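Local coordinates for ARO (armadillo repeats only protein) (PDB 5EWP) that probably acts as an armadillo-repeat protein-binding scaffold in the translocation and attachment of rhoptries to the apical pole of the malaria parasite, at residues 15-19 / 30-34; 67-71 / 108-113. All coordinates share one frame; numbering follows the deposited sequence.

Contact 1: 15-19 / 30-34; sequences DILRF and EFVNL
A single carboxylate oxygen of Glu30 takes two N-H groups of Arg18. Arg18 NE lies 2.3 Å from Glu30 OE2, so short that the exact length is doubtful. The second bond, from Arg18 NH2 to the same OE2, is weak and strongly bent, at 125°. The guanidinium and carboxylate planes are turned 66° apart, so this is not a flat, two-by-two bridge. Arg18 bends at chi3 (60°), and this brings NE round to Glu30. Asp15 OD1 extends the network from the same helix, 3.5 Å from Arg18 NH1. Asp15 OD2 bonds to Ser37. A water takes a bond from Arg18 NH1 and gives one to Asn33 O.

Leu34 CD2 sits over the centre of one guanidinium face, 3.6 Å from Arg18 CZ. The other methyl, Leu34 CD1, meets the backbone of Phe19. Further along, the edge of Phe31 points to the face of Phe19 in an offset edge-to-face pair, with centroids 5.5 Å apart. Leu61, Ser62 and Gln65 of helix 58-70 also touch Phe19.

The two helices form an antiparallel hairpin at the N-terminal end of the armadillo fold. A charged network and an aromatic pair lie side by side, and Leu34 packs against both Arg18 and Phe19. The two flanking carboxylates would probably stabilise the positive charge of Arg18.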
# COMPACT_ATOMS: atom_id res chain seq x y z
N ASP A 15 14.71 22.68 11.31
CA ASP A 15 13.76 21.63 10.91
C ASP A 15 13.14 20.95 12.14
O ASP A 15 11.97 20.57 12.12
CB ASP A 15 14.45 20.59 10.02
CG ASP A 15 14.73 21.12 8.64
OD1 ASP A 15 14.36 22.28 8.37
OD2 ASP A 15 15.30 20.38 7.81
N ILE A 16 13.93 20.81 13.20
CA ILE A 16 13.41 20.24 14.43
C ILE A 16 12.39 21.18 15.07
O ILE A 16 11.35 20.75 15.55
CB ILE A 16 14.54 19.92 15.43
CG1 ILE A 16 15.38 18.75 14.91
CG2 ILE A 16 13.97 19.62 16.82
CD1 ILE A 16 16.53 18.36 15.82
N LEU A 17 12.68 22.48 15.04
CA LEU A 17 11.73 23.44 15.57
C LEU A 17 10.45 23.47 14.74
O LEU A 17 9.36 23.53 15.29
CB LEU A 17 12.35 24.82 15.64
CG LEU A 17 13.49 24.85 16.66
CD1 LEU A 17 14.04 26.22 16.75
CD2 LEU A 17 12.97 24.40 18.02
N ARG A 18 10.61 23.44 13.42
CA ARG A 18 9.47 23.41 12.50
C ARG A 18 8.63 22.18 12.75
O ARG A 18 7.41 22.26 12.79
CB ARG A 18 9.94 23.46 11.05
CG ARG A 18 10.39 24.85 10.61
CD ARG A 18 11.00 24.84 9.21
NE ARG A 18 10.07 24.38 8.18
CZ ARG A 18 10.44 23.90 7.00
NH1 ARG A 18 11.72 23.82 6.68
NH2 ARG A 18 9.52 23.51 6.12
N PHE A 19 9.29 21.03 12.95
CA PHE A 19 8.57 19.81 13.25
C PHE A 19 7.76 19.92 14.55
O PHE A 19 6.59 19.54 14.59
CB PHE A 19 9.51 18.60 13.36
CG PHE A 19 8.79 17.32 13.65
CD1 PHE A 19 8.29 16.54 12.62
CD2 PHE A 19 8.55 16.92 14.97
CE1 PHE A 19 7.58 15.36 12.88
CE2 PHE A 19 7.85 15.77 15.25
CZ PHE A 19 7.35 14.99 14.20
N GLU A 30 2.91 22.03 6.62
CA GLU A 30 4.30 22.09 7.10
C GLU A 30 4.92 20.69 7.18
O GLU A 30 6.08 20.50 6.80
CB GLU A 30 4.36 22.78 8.47
CG GLU A 30 5.74 23.07 8.97
CD GLU A 30 6.52 24.06 8.12
OE1 GLU A 30 5.92 24.75 7.27
OE2 GLU A 30 7.74 24.17 8.33
N PHE A 31 4.15 19.71 7.64
CA PHE A 31 4.61 18.32 7.61
C PHE A 31 4.97 17.89 6.18
O PHE A 31 5.99 17.27 5.97
CB PHE A 31 3.55 17.37 8.19
CG PHE A 31 3.54 17.29 9.70
CD1 PHE A 31 4.73 17.19 10.41
CD2 PHE A 31 2.34 17.31 10.41
CE1 PHE A 31 4.72 17.11 11.80
CE2 PHE A 31 2.32 17.24 11.79
CZ PHE A 31 3.52 17.13 12.49
N VAL A 32 4.13 18.21 5.20
CA VAL A 32 4.48 17.87 3.82
C VAL A 32 5.79 18.53 3.38
O VAL A 32 6.65 17.88 2.77
CB VAL A 32 3.32 18.23 2.87
CG1 VAL A 32 3.72 18.03 1.41
CG2 VAL A 32 2.14 17.35 3.19
N ASN A 33 5.96 19.81 3.70
CA ASN A 33 7.18 20.54 3.36
C ASN A 33 8.39 19.94 4.05
O ASN A 33 9.50 19.98 3.51
CB ASN A 33 7.07 22.01 3.75
CG ASN A 33 6.01 22.74 2.96
OD1 ASN A 33 5.67 22.34 1.85
ND2 ASN A 33 5.47 23.81 3.54
N LEU A 34 8.16 19.40 5.24
CA LEU A 34 9.24 18.83 6.06
C LEU A 34 9.65 17.41 5.63
O LEU A 34 10.69 16.91 6.05
CB LEU A 34 8.82 18.82 7.53
CG LEU A 34 8.90 20.16 8.25
CD1 LEU A 34 8.29 20.00 9.62
CD2 LEU A 34 10.37 20.62 8.36
O HOH W 1 11.47 21.81 4.58

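Contact 2: 67-71 / 108-113; sequences AILAS and VALSFL
Ala67 presses its methyl against the backbone of Ala109. Ala67 CB is 3.7 Å from Ala109 CA, and the two alpha carbons, Ala67 CA and Ala109 CA, are only 4.1 Å apart. The methyls of this pair also touch each other. Val108 CG1 meets Ala67 CB at 3.9 Å. Val108 CG1 lies anti to its own backbone N (chi1 173°), which turns it to Ala67.

One turn on, Ala70 CB meets two side chains of the other helix, Phe112 at CB and, at 3.8 Å, Leu113 at CD2. Next comes Ser71, whose CB lies over the centre of the Phe112 ring. This is a CH-pi contact, 3.5 Å from Ser71 CB to the centroid of Phe112 and 4° off the ring normal. All six ring carbons are therefore about equally far from that one carbon.

The serine is held by its own segment. Ser71 OG gives a 2.7 Å hydrogen bond back to Ile68 O, which also accepts from Ser71 N on the same face of its plane.

Other residues pack on the buried part of the contact. Ile82 touches both Ala70 and Leu113, Phe91 touches Ala109 and Leu113, and Trp51 lies against Val108.

No hydrogen bond crosses between 67-71 and 108-113. The small alanines let helices 58-70 and 100-113 of the armadillo solenoid approach closely, so the join rests on apolar packing and a CH-pi contact, while the Ser71 hydroxyl is bonded within its own segment.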
# COMPACT_ATOMS: atom_id res chain seq x y z
N ALA A 67 0.93 10.11 8.03
CA ALA A 67 0.26 8.81 7.98
C ALA A 67 -0.70 8.64 9.16
O ALA A 67 -1.79 8.09 9.02
CB ALA A 67 1.29 7.70 7.96
N ILE A 68 -0.28 9.12 10.33
CA ILE A 68 -1.12 9.05 11.51
C ILE A 68 -2.38 9.87 11.31
O ILE A 68 -3.49 9.40 11.60
CB ILE A 68 -0.33 9.52 12.77
CG1 ILE A 68 0.73 8.47 13.10
CG2 ILE A 68 -1.27 9.73 13.94
CD1 ILE A 68 1.76 8.94 14.15
N LEU A 69 -2.24 11.07 10.77
CA LEU A 69 -3.40 11.90 10.50
C LEU A 69 -4.31 11.23 9.48
O LEU A 69 -5.55 11.24 9.63
CB LEU A 69 -2.98 13.28 10.02
CG LEU A 69 -2.21 14.14 11.03
CD1 LEU A 69 -1.81 15.48 10.42
CD2 LEU A 69 -3.02 14.32 12.31
N ALA A 70 -3.72 10.63 8.45
CA ALA A 70 -4.50 9.93 7.42
C ALA A 70 -5.24 8.70 7.98
O ALA A 70 -6.22 8.24 7.41
CB ALA A 70 -3.61 9.52 6.25
N SER A 71 -4.77 8.18 9.10
CA SER A 71 -5.34 6.95 9.65
C SER A 71 -6.48 7.24 10.62
O SER A 71 -7.13 6.32 11.11
CB SER A 71 -4.26 6.11 10.33
OG SER A 71 -3.89 6.70 11.56
N VAL A 108 3.00 3.43 4.09
CA VAL A 108 1.94 3.51 5.10
C VAL A 108 1.01 4.70 4.85
O VAL A 108 -0.23 4.54 4.85
CB VAL A 108 2.53 3.60 6.52
CG1 VAL A 108 1.42 3.86 7.55
CG2 VAL A 108 3.30 2.31 6.85
N ALA A 109 1.58 5.88 4.59
CA ALA A 109 0.76 7.08 4.33
C ALA A 109 -0.15 6.87 3.13
O ALA A 109 -1.36 7.14 3.19
CB ALA A 109 1.62 8.32 4.09
N LEU A 110 0.43 6.42 2.03
CA LEU A 110 -0.35 6.24 0.79
C LEU A 110 -1.43 5.18 0.96
O LEU A 110 -2.52 5.31 0.41
CB LEU A 110 0.58 5.88 -0.38
CG LEU A 110 1.47 7.04 -0.85
CD1 LEU A 110 2.55 6.53 -1.76
CD2 LEU A 110 0.66 8.12 -1.58
N SER A 111 -1.14 4.13 1.74
CA SER A 111 -2.15 3.09 1.90
C SER A 111 -3.37 3.64 2.64
O SER A 111 -4.50 3.37 2.25
CB SER A 111 -1.58 1.86 2.62
OG SER A 111 -1.21 2.16 3.95
N PHE A 112 -3.16 4.44 3.69
CA PHE A 112 -4.30 5.07 4.36
C PHE A 112 -4.99 6.12 3.50
O PHE A 112 -6.21 6.26 3.54
CB PHE A 112 -3.87 5.72 5.67
CG PHE A 112 -3.67 4.73 6.78
CD1 PHE A 112 -4.74 3.97 7.24
CD2 PHE A 112 -2.43 4.56 7.36
CE1 PHE A 112 -4.56 3.04 8.26
CE2 PHE A 112 -2.24 3.65 8.39
CZ PHE A 112 -3.31 2.89 8.83
N LEU A 113 -4.21 6.88 2.73
CA LEU A 113 -4.79 7.92 1.89
C LEU A 113 -5.66 7.34 0.79
O LEU A 113 -6.53 8.03 0.25
CB LEU A 113 -3.69 8.79 1.27
CG LEU A 113 -2.96 9.71 2.26
CD1 LEU A 113 -1.76 10.27 1.56
CD2 LEU A 113 -3.89 10.82 2.71

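How the contacts relate
The two contacts follow each other in the chain: contact 1 closes before contact 2 opens. Their centres are 18 Å apart, and their nearest atoms come within about 5 Å without touching. Helix 58-70 links them. Its Leu61, Ser62 and Gln65 touch the first hairpin, and its C-terminal end and the residue after it supply 67-71 to contact 2. The centre of contact 1 is about 24 Å from the chain centre, and that of contact 2 about 10 Å from it. Contact 1 combines a charged network with apolar packing; contact 2 has no hydrogen bond across it. Both lie in the N-terminal half of the chain, in helices of the armadillo fold.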